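N-acetylneuraminate lyase (Peptoclostridium difficile, PDB 4WOZ) is a lyase of the dihydrodipicolinate synthetase family, folded as a TIM barrel and assembled from four chains. Local coordinates at residues E128-H131 / Y132-I136; I76-E80 / V81-I85; E202-L205 / P206-L210; I32-K35 / G36-I40. All blocks are in the same frame, centred on the assembly; numbering follows the deposited sequence.

All four contacts are local, each within or at an end of one outer helix of the eight-stranded parallel barrel. Along the chain they run interaction 4 (helix 34-48), interaction 2 (the end of helix 67-81), interaction 1 (helix 126-138) and interaction 3 (helix 204-209). Interactions 2 and 4 have centres about 13 Å apart and touch, Arg38 forming salt bridges with Asp79 and Glu80, so charged pairs tie two neighbouring helices together. Interactions 1 and 3 touch neither each other nor the other two contacts, and their centres are about 29 Å apart; interactions 3 and 4 lie on opposite sides of the chain's centre. Interactions 1 and 3 also reach other subunits of the tetramer.

Interaction 1. Residues E128-H131 / Y132-I136; sequences EIKH and YYNTI
Thr135 sits one turn after His131 on helix 126-138, an outer helix of the TIM barrel that links strands 113-117 and 144-147. Its CB lies 3.2 Å from His131 O, and OG1, set anti to the carbonyl carbon (chi1 -69°), folds back to donate to that same oxygen at 2.9 Å. The backbone N of Thr135 donates to His131 O as well, at 2.8 Å, and the two donors arrive from opposite faces of the carbonyl plane. Threonine suits this place, because its short side chain carries a hydroxyl that can reach the preceding turn without leaving the helix surface. OG1 also lies over one face of the His131 imidazole, offset toward its rim.

On another side of the helix, Ile129 and Tyr133 run side by side, pointing the same way, and Ile129 CG2 packs on Tyr133 CE2 at 3.7 Å. Ile129 is buried against the loop residues Thr118, Phe124 and Val155, while the Tyr133 ring touches Leu144 and Ile146 of a barrel strand and its hydroxyl is hydrogen-bonded to Ala116 O. Glu128 marks the border with a second subunit, where its OE2 is hydrogen-bonded to Lys284 N of that chain; its OE1 is held by Asp125 N. Within the tyrosine pair, Tyr132 CD1 stands 3.9 Å above the Tyr133 ring, over its centre.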
loop_
_atom_site.group_PDB
_atom_site.type_symbol
_atom_site.label_atom_id
_atom_site.label_comp_id
_atom_site.label_asym_id
_atom_site.label_seq_id
_atom_site.Cartn_x
_atom_site.Cartn_y
_atom_site.Cartn_z
ATOM N N GLU A 128 -19.017 12.435 5.028
ATOM C CA GLU A 128 -19.120 12.015 6.417
ATOM C C GLU A 128 -18.021 12.660 7.257
ATOM O O GLU A 128 -18.253 13.058 8.399
ATOM C CB GLU A 128 -19.038 10.489 6.498
ATOM C CG GLU A 128 -20.128 9.779 5.689
ATOM C CD GLU A 128 -19.931 8.274 5.625
ATOM O OE1 GLU A 128 -18.819 7.834 5.265
ATOM O OE2 GLU A 128 -20.890 7.533 5.925
ATOM N N ILE A 129 -16.825 12.764 6.685
ATOM C CA ILE A 129 -15.698 13.379 7.380
ATOM C C ILE A 129 -15.975 14.875 7.556
ATOM O O ILE A 129 -15.720 15.443 8.615
ATOM C CB ILE A 129 -14.380 13.187 6.581
ATOM C CG1 ILE A 129 -14.024 11.700 6.527
ATOM C CG2 ILE A 129 -13.241 13.974 7.230
ATOM C CD1 ILE A 129 -12.785 11.393 5.712
ATOM N N LYS A 130 -16.514 15.500 6.516
ATOM C CA LYS A 130 -16.830 16.924 6.551
ATOM C C LYS A 130 -17.876 17.240 7.618
ATOM O O LYS A 130 -17.772 18.253 8.320
ATOM C CB LYS A 130 -17.338 17.379 5.184
ATOM C CG LYS A 130 -17.568 18.868 5.066
ATOM C CD LYS A 130 -18.039 19.231 3.667
ATOM C CE LYS A 130 -18.095 20.740 3.469
ATOM N NZ LYS A 130 -18.981 21.413 4.460
ATOM N N HIS A 131 -18.880 16.375 7.740
ATOM C CA HIS A 131 -19.928 16.577 8.732
ATOM C C HIS A 131 -19.370 16.348 10.125
ATOM O O HIS A 131 -19.780 17.001 11.081
ATOM C CB HIS A 131 -21.102 15.627 8.487
ATOM C CG HIS A 131 -22.191 15.747 9.508
ATOM N ND1 HIS A 131 -22.405 14.798 10.484
ATOM C CD2 HIS A 131 -23.112 16.719 9.719
ATOM C CE1 HIS A 131 -23.412 15.178 11.252
ATOM N NE2 HIS A 131 -23.858 16.341 10.809
ATOM N N TYR A 132 -18.437 15.412 10.233
ATOM C CA TYR A 132 -17.797 15.110 11.505
ATOM C C TYR A 132 -17.126 16.373 12.054
ATOM O O TYR A 132 -17.315 16.726 13.215
ATOM C CB TYR A 132 -16.784 13.974 11.292
ATOM C CG TYR A 132 -15.756 13.756 12.385
ATOM C CD1 TYR A 132 -14.545 14.451 12.377
ATOM C CD2 TYR A 132 -15.962 12.813 13.388
ATOM C CE1 TYR A 132 -13.566 14.205 13.331
ATOM C CE2 TYR A 132 -14.986 12.560 14.354
ATOM C CZ TYR A 132 -13.791 13.257 14.315
ATOM O OH TYR A 132 -12.805 12.988 15.239
ATOM N N TYR A 133 -16.373 17.070 11.208
ATOM C CA TYR A 133 -15.685 18.289 11.629
ATOM C C TYR A 133 -16.640 19.453 11.934
ATOM O O TYR A 133 -16.485 20.143 12.942
ATOM C CB TYR A 133 -14.656 18.706 10.565
ATOM C CG TYR A 133 -13.371 17.897 10.617
ATOM C CD1 TYR A 133 -12.577 17.894 11.763
ATOM C CD2 TYR A 133 -12.948 17.138 9.524
ATOM C CE1 TYR A 133 -11.394 17.160 11.822
ATOM C CE2 TYR A 133 -11.762 16.396 9.574
ATOM C CZ TYR A 133 -10.992 16.414 10.727
ATOM O OH TYR A 133 -9.813 15.706 10.787
ATOM N N ASN A 134 -17.624 19.674 11.066
ATOM C CA ASN A 134 -18.589 20.747 11.279
ATOM C C ASN A 134 -19.396 20.514 12.552
ATOM O O ASN A 134 -19.632 21.440 13.323
ATOM C CB ASN A 134 -19.543 20.859 10.090
ATOM C CG ASN A 134 -18.851 21.339 8.831
ATOM O OD1 ASN A 134 -18.163 22.359 8.839
ATOM N ND2 ASN A 134 -19.036 20.607 7.740
ATOM N N THR A 135 -19.823 19.276 12.770
ATOM C CA THR A 135 -20.594 18.957 13.961
ATOM C C THR A 135 -19.786 19.321 15.202
ATOM O O THR A 135 -20.291 19.963 16.121
ATOM C CB THR A 135 -20.955 17.454 14.012
ATOM O OG1 THR A 135 -21.909 17.156 12.985
ATOM C CG2 THR A 135 -21.545 17.085 15.360
ATOM N N ILE A 136 -18.525 18.915 15.219
ATOM C CA ILE A 136 -17.658 19.192 16.353
ATOM C C ILE A 136 -17.474 20.680 16.645
ATOM O O ILE A 136 -17.793 21.139 17.737
ATOM C CB ILE A 136 -16.262 18.561 16.149
ATOM C CG1 ILE A 136 -16.379 17.036 16.160
ATOM C CG2 ILE A 136 -15.304 19.041 17.235
ATOM C CD1 ILE A 136 -15.076 16.322 15.886
#

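Interaction 2. Residues I76-E80 / V81-I85; sequences IAKDE and VKEEI
Lys78 O takes the shortest sound bond of this contact, 2.7 Å from Lys82 N, and the side chain of the same lysine returns to the same residue by another route. Its chain leaves with CG anti to the backbone N and bends at chi2 (60°), which carries the ammonium past the last turn of helix 67-81. There NZ donates to Lys82 O at 3.0 Å and, more weakly, to Glu83 OE2 at 3.4 Å in a salt bridge. Lysine answers the need here with a long chain that spans the end of the helix and still finishes in a charge able to meet both a carbonyl and a carboxylate.

Lys82 is the first residue to leave helical angles, with a positive phi of 67°, and the chain turns there toward strand 86-90. Its own side chain doubles back: CG lies 3.2 Å from Asp79 O, and NZ makes a weak bond to that oxygen at 3.3 Å. Val81 closes the last regular turn, its N bonded to Ala77 O at 2.9 Å, and its branched apolar side chain packs on Leu53 and Leu87 of the barrel strands and on Ile41 of helix 34-48. Toward helix 34-48, the carboxylates of Asp79 and Glu80 form salt bridges with Arg38, and Glu80 also pairs with Arg42.

The two lysine ammonium groups thus meet carbonyl oxygens near the C-terminal end of the helix, where the partial negative charge of the helix dipole would be expected to favour them.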
loop_
_atom_site.group_PDB
_atom_site.type_symbol
_atom_site.label_atom_id
_atom_site.label_comp_id
_atom_site.label_asym_id
_atom_site.label_seq_id
_atom_site.Cartn_x
_atom_site.Cartn_y
_atom_site.Cartn_z
ATOM N N ILE A 76 -6.426 18.191 34.590
ATOM C CA ILE A 76 -5.109 18.316 35.192
ATOM C C ILE A 76 -4.200 19.224 34.376
ATOM O O ILE A 76 -3.469 20.038 34.937
ATOM C CB ILE A 76 -4.427 16.943 35.346
ATOM C CG1 ILE A 76 -5.215 16.084 36.341
ATOM C CG2 ILE A 76 -2.990 17.136 35.799
ATOM C CD1 ILE A 76 -4.711 14.660 36.478
ATOM N N ALA A 77 -4.250 19.093 33.054
ATOM C CA ALA A 77 -3.401 19.912 32.188
ATOM C C ALA A 77 -3.707 21.396 32.360
ATOM O O ALA A 77 -2.803 22.211 32.552
ATOM C CB ALA A 77 -3.582 19.503 30.729
ATOM N N LYS A 78 -4.990 21.738 32.300
ATOM C CA LYS A 78 -5.418 23.123 32.441
ATOM C C LYS A 78 -5.088 23.672 33.824
ATOM O O LYS A 78 -4.595 24.791 33.955
ATOM C CB LYS A 78 -6.924 23.235 32.177
ATOM C CG LYS A 78 -7.469 24.652 32.272
ATOM C CD LYS A 78 -6.803 25.574 31.262
ATOM C CE LYS A 78 -7.287 27.011 31.416
ATOM N NZ LYS A 78 -6.620 27.898 30.431
ATOM N N ASP A 79 -5.357 22.885 34.856
ATOM C CA ASP A 79 -5.082 23.318 36.222
ATOM C C ASP A 79 -3.596 23.587 36.417
ATOM O O ASP A 79 -3.209 24.612 36.979
ATOM C CB ASP A 79 -5.534 22.253 37.223
ATOM C CG ASP A 79 -5.312 22.676 38.663
ATOM O OD1 ASP A 79 -5.900 23.697 39.075
ATOM O OD2 ASP A 79 -4.553 21.989 39.385
ATOM N N GLU A 80 -2.768 22.666 35.936
ATOM C CA GLU A 80 -1.324 22.782 36.068
ATOM C C GLU A 80 -0.719 23.914 35.243
ATOM O O GLU A 80 0.190 24.600 35.701
ATOM C CB GLU A 80 -0.656 21.461 35.678
ATOM C CG GLU A 80 0.822 21.403 36.020
ATOM C CD GLU A 80 1.086 21.825 37.458
ATOM O OE1 GLU A 80 0.502 21.215 38.378
ATOM O OE2 GLU A 80 1.876 22.767 37.666
ATOM N N VAL A 81 -1.213 24.095 34.022
ATOM C CA VAL A 81 -0.700 25.140 33.147
ATOM C C VAL A 81 -1.284 26.506 33.475
ATOM O O VAL A 81 -0.573 27.509 33.480
ATOM C CB VAL A 81 -1.008 24.831 31.664
ATOM C CG1 VAL A 81 -0.623 26.021 30.795
ATOM C CG2 VAL A 81 -0.250 23.588 31.221
ATOM N N LYS A 82 -2.585 26.529 33.747
ATOM C CA LYS A 82 -3.303 27.760 34.054
ATOM C C LYS A 82 -3.336 28.635 32.804
ATOM O O LYS A 82 -4.083 28.352 31.867
ATOM C CB LYS A 82 -2.630 28.493 35.218
ATOM C CG LYS A 82 -2.592 27.674 36.504
ATOM C CD LYS A 82 -1.858 28.403 37.622
ATOM C CE LYS A 82 -1.797 27.562 38.895
ATOM N NZ LYS A 82 -0.988 26.320 38.719
ATOM N N GLU A 83 -2.575 29.699 32.776
ATOM C CA GLU A 83 -2.391 30.487 31.603
ATOM C C GLU A 83 -0.994 30.773 31.167
ATOM O O GLU A 83 -0.704 31.543 30.402
ATOM C CB GLU A 83 -3.135 31.765 31.680
ATOM C CG GLU A 83 -4.328 31.656 32.543
ATOM C CD GLU A 83 -5.536 31.354 31.790
ATOM O OE1 GLU A 83 -6.554 31.377 32.405
ATOM O OE2 GLU A 83 -5.453 31.108 30.624
ATOM N N GLU A 84 -0.123 30.062 31.745
ATOM C CA GLU A 84 1.285 30.217 31.403
ATOM C C GLU A 84 1.565 29.992 29.914
ATOM O O GLU A 84 2.265 30.787 29.288
ATOM C CB GLU A 84 2.130 29.280 32.269
ATOM C CG GLU A 84 3.628 29.460 32.104
ATOM C CD GLU A 84 4.399 29.019 33.334
ATOM O OE1 GLU A 84 3.848 28.212 34.118
ATOM O OE2 GLU A 84 5.554 29.472 33.510
ATOM N N ILE A 85 1.028 28.915 29.347
ATOM C CA ILE A 85 1.219 28.645 27.924
ATOM C C ILE A 85 -0.111 28.294 27.265
ATOM O O ILE A 85 -1.120 28.133 27.943
ATOM C CB ILE A 85 2.214 27.490 27.669
ATOM C CG1 ILE A 85 1.650 26.182 28.221
ATOM C CG2 ILE A 85 3.567 27.821 28.289
ATOM C CD1 ILE A 85 2.498 24.975 27.897
#

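Interaction 3. Residues E202-L205 / P206-L210; sequences EMML and PATVL
Met204 O is gripped twice by Thr208, by OG1 at 2.8 Å and by the backbone N at 2.9 Å. The hydroxyl stands above the carbonyl plane, 42° out of it, whereas the amide approaches nearly along the C=O axis. Thr208 reaches back because OG1 is anti to its own carbonyl carbon (chi1 -59°); threonine is well placed on a buried helix side, since its hydroxyl is satisfied within the helix while its methyl is left for packing.

The adjoining turns are held by Ala207 N to Met203 O at 3.2 Å and by Val209 N to Leu205 O at 3.1 Å. Met203 is the N-cap residue. Pro206 fits the first turn, where a missing N-H costs little; its CG lies 4.0 Å from Met203 CB. Its ring crosses the Leu205 side chain at about a right angle, and Leu205 CB and Pro206 CD are 3.2 Å apart, a closeness set largely by the peptide bond between them.

Helix 204-209 is the short helix between barrel strands 195-198 and 214-217. Phe181 of helix 181-190 packs on Met203 and Pro206, Pro206 meets Pro206 of the third subunit, Thr208 packs on helix 220-235, and Leu205 on both that helix and 239-259.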
loop_
_atom_site.group_PDB
_atom_site.type_symbol
_atom_site.label_atom_id
_atom_site.label_comp_id
_atom_site.label_asym_id
_atom_site.label_seq_id
_atom_site.Cartn_x
_atom_site.Cartn_y
_atom_site.Cartn_z
ATOM N N GLU A 202 11.095 14.559 12.726
ATOM C CA GLU A 202 12.305 14.265 11.963
ATOM C C GLU A 202 12.413 15.031 10.642
ATOM O O GLU A 202 13.415 14.912 9.939
ATOM C CB GLU A 202 12.407 12.760 11.671
ATOM C CG GLU A 202 11.334 12.214 10.729
ATOM C CD GLU A 202 10.019 11.893 11.426
ATOM O OE1 GLU A 202 9.582 12.682 12.291
ATOM O OE2 GLU A 202 9.411 10.851 11.096
ATOM N N MET A 203 11.383 15.808 10.307
ATOM C CA MET A 203 11.383 16.583 9.067
ATOM C C MET A 203 11.005 18.041 9.342
ATOM O O MET A 203 10.445 18.730 8.486
ATOM C CB MET A 203 10.406 15.958 8.062
ATOM C CG MET A 203 10.741 14.504 7.697
ATOM S SD MET A 203 9.620 13.735 6.474
ATOM C CE MET A 203 8.440 12.918 7.539
ATOM N N MET A 204 11.328 18.506 10.542
ATOM C CA MET A 204 11.017 19.871 10.956
ATOM C C MET A 204 11.654 20.951 10.082
ATOM O O MET A 204 10.984 21.911 9.680
ATOM C CB MET A 204 11.428 20.073 12.421
ATOM C CG MET A 204 11.134 21.459 12.984
ATOM S SD MET A 204 11.523 21.583 14.746
ATOM C CE MET A 204 10.076 22.436 15.378
ATOM N N LEU A 205 12.941 20.799 9.786
ATOM C CA LEU A 205 13.644 21.777 8.965
ATOM C C LEU A 205 13.004 21.963 7.578
ATOM O O LEU A 205 12.680 23.078 7.189
ATOM C CB LEU A 205 15.123 21.384 8.833
ATOM C CG LEU A 205 15.950 22.126 7.775
ATOM C CD1 LEU A 205 15.726 23.643 7.887
ATOM C CD2 LEU A 205 17.423 21.768 7.956
ATOM N N PRO A 206 12.813 20.875 6.819
ATOM C CA PRO A 206 12.201 21.073 5.501
ATOM C C PRO A 206 10.770 21.604 5.556
ATOM O O PRO A 206 10.324 22.297 4.644
ATOM C CB PRO A 206 12.298 19.686 4.855
ATOM C CG PRO A 206 12.339 18.745 6.031
ATOM C CD PRO A 206 13.240 19.477 7.000
ATOM N N ALA A 207 10.044 21.288 6.622
ATOM C CA ALA A 207 8.675 21.764 6.731
ATOM C C ALA A 207 8.670 23.258 7.057
ATOM O O ALA A 207 7.832 24.012 6.562
ATOM C CB ALA A 207 7.931 20.984 7.806
ATOM N N THR A 208 9.611 23.684 7.892
ATOM C CA THR A 208 9.695 25.086 8.268
ATOM C C THR A 208 10.029 25.952 7.061
ATOM O O THR A 208 9.498 27.051 6.925
ATOM C CB THR A 208 10.742 25.315 9.380
ATOM O OG1 THR A 208 10.387 24.541 10.534
ATOM C CG2 THR A 208 10.777 26.782 9.781
ATOM N N VAL A 209 10.896 25.458 6.179
ATOM C CA VAL A 209 11.258 26.229 4.995
ATOM C C VAL A 209 10.050 26.398 4.065
ATOM O O VAL A 209 10.029 27.295 3.222
ATOM C CB VAL A 209 12.436 25.578 4.216
ATOM C CG1 VAL A 209 12.057 24.199 3.713
ATOM C CG2 VAL A 209 12.820 26.445 3.047
ATOM N N LEU A 210 9.040 25.543 4.228
ATOM C CA LEU A 210 7.838 25.641 3.404
ATOM C C LEU A 210 6.794 26.562 4.036
ATOM O O LEU A 210 5.663 26.666 3.555
ATOM C CB LEU A 210 7.245 24.249 3.142
ATOM C CG LEU A 210 8.062 23.419 2.143
ATOM C CD1 LEU A 210 7.406 22.058 1.923
ATOM C CD2 LEU A 210 8.172 24.171 0.818
#

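Interaction 4. Residues I32-K35 / G36-I40; sequences INEK and GLRQI
Glu34 OE2 lies at the edge of the Arg38 guanidinium, close to its plane, and takes a bond from NE at 2.8 Å that is fairly straight (163°). OE2 uses its anti lone pair, and a weak second bond comes from NH2 at 3.3 Å. The carboxylate and guanidinium planes are turned 44° apart. Both side chains run side by side, pointing the same way one helical turn apart; Glu34 reaches Arg38 because its chain stays extended beyond CG. NH1 forms a salt bridge with Glu80, and NH2 forms its stronger one with Asp79, both on helix 67-81, so the several donors of arginine are put to use between carboxylates.

At the helix start, the carboxamide of Asn33 gives OD1 to Gly36 N at 2.9 Å. The amide stands well above the carbonyl plane of OD1, yet the N-H points almost straight at it (174°). Gly36 has no side chain to crowd the Asn33 carboxamide, whose CG lies 3.9 Å from Gly36 CA. Gln39 CG comes within 3.0 Å of Lys35 O, while the ends of Lys35 and Gln39 both turn to Glu275.

Asparagine at this position is a classic N-cap, opening helix 34-48, which connects the first two strands of the TIM barrel.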
loop_
_atom_site.group_PDB
_atom_site.type_symbol
_atom_site.label_atom_id
_atom_site.label_comp_id
_atom_site.label_asym_id
_atom_site.label_seq_id
_atom_site.Cartn_x
_atom_site.Cartn_y
_atom_site.Cartn_z
ATOM N N ILE A 32 -3.517 6.222 35.862
ATOM C CA ILE A 32 -2.910 7.538 35.678
ATOM C C ILE A 32 -2.163 7.992 36.934
ATOM O O ILE A 32 -2.673 7.875 38.047
ATOM C CB ILE A 32 -3.978 8.607 35.348
ATOM C CG1 ILE A 32 -4.618 8.309 33.990
ATOM C CG2 ILE A 32 -3.350 9.995 35.357
ATOM C CD1 ILE A 32 -5.749 9.256 33.626
ATOM N N ASN A 33 -0.953 8.506 36.742
ATOM C CA ASN A 33 -0.123 9.014 37.835
ATOM C C ASN A 33 -0.219 10.542 37.751
ATOM O O ASN A 33 0.503 11.175 36.975
ATOM C CB ASN A 33 1.327 8.564 37.638
ATOM C CG ASN A 33 2.264 9.115 38.695
ATOM O OD1 ASN A 33 1.926 10.059 39.407
ATOM N ND2 ASN A 33 3.459 8.537 38.790
ATOM N N GLU A 34 -1.110 11.135 38.541
ATOM C CA GLU A 34 -1.295 12.579 38.493
ATOM C C GLU A 34 -0.027 13.382 38.738
ATOM O O GLU A 34 0.236 14.352 38.027
ATOM C CB GLU A 34 -2.374 13.041 39.474
ATOM C CG GLU A 34 -2.849 14.451 39.146
ATOM C CD GLU A 34 -3.859 14.996 40.123
ATOM O OE1 GLU A 34 -4.767 14.245 40.530
ATOM O OE2 GLU A 34 -3.753 16.188 40.467
ATOM N N LYS A 35 0.763 12.996 39.735
ATOM C CA LYS A 35 1.987 13.736 39.996
ATOM C C LYS A 35 2.877 13.671 38.763
ATOM O O LYS A 35 3.390 14.695 38.306
ATOM C CB LYS A 35 2.746 13.176 41.204
ATOM C CG LYS A 35 3.958 14.032 41.560
ATOM C CD LYS A 35 4.652 13.591 42.838
ATOM C CE LYS A 35 5.406 12.292 42.649
ATOM N NZ LYS A 35 6.210 11.966 43.860
ATOM N N GLY A 36 3.052 12.462 38.233
ATOM C CA GLY A 36 3.878 12.277 37.053
ATOM C C GLY A 36 3.386 13.126 35.896
ATOM O O GLY A 36 4.176 13.771 35.208
ATOM N N LEU A 37 2.074 13.132 35.686
ATOM C CA LEU A 37 1.482 13.914 34.607
ATOM C C LEU A 37 1.803 15.390 34.806
ATOM O O LEU A 37 2.156 16.090 33.859
ATOM C CB LEU A 37 -0.034 13.707 34.568
ATOM C CG LEU A 37 -0.841 14.595 33.610
ATOM C CD1 LEU A 37 -0.257 14.542 32.198
ATOM C CD2 LEU A 37 -2.284 14.132 33.612
ATOM N N ARG A 38 1.688 15.860 36.046
ATOM C CA ARG A 38 1.981 17.257 36.349
ATOM C C ARG A 38 3.469 17.563 36.158
ATOM O O ARG A 38 3.835 18.675 35.780
ATOM C CB ARG A 38 1.532 17.597 37.778
ATOM C CG ARG A 38 0.030 17.820 37.898
ATOM C CD ARG A 38 -0.444 17.831 39.346
ATOM N NE ARG A 38 -1.887 18.034 39.446
ATOM C CZ ARG A 38 -2.504 19.190 39.217
ATOM N NH1 ARG A 38 -1.808 20.265 38.878
ATOM N NH2 ARG A 38 -3.822 19.268 39.316
ATOM N N GLN A 39 4.328 16.578 36.403
ATOM C CA GLN A 39 5.761 16.783 36.223
ATOM C C GLN A 39 6.081 16.887 34.732
ATOM O O GLN A 39 6.902 17.703 34.322
ATOM C CB GLN A 39 6.554 15.632 36.846
ATOM C CG GLN A 39 6.293 15.430 38.338
ATOM C CD GLN A 39 7.193 14.374 38.952
ATOM O OE1 GLN A 39 7.568 13.401 38.294
ATOM N NE2 GLN A 39 7.531 14.551 40.221
ATOM N N ILE A 40 5.439 16.052 33.918
ATOM C CA ILE A 40 5.666 16.097 32.473
ATOM C C ILE A 40 5.300 17.497 31.985
ATOM O O ILE A 40 6.064 18.141 31.268
ATOM C CB ILE A 40 4.786 15.060 31.720
ATOM C CG1 ILE A 40 5.239 13.634 32.060
ATOM C CG2 ILE A 40 4.870 15.296 30.212
ATOM C CD1 ILE A 40 4.343 12.544 31.464
#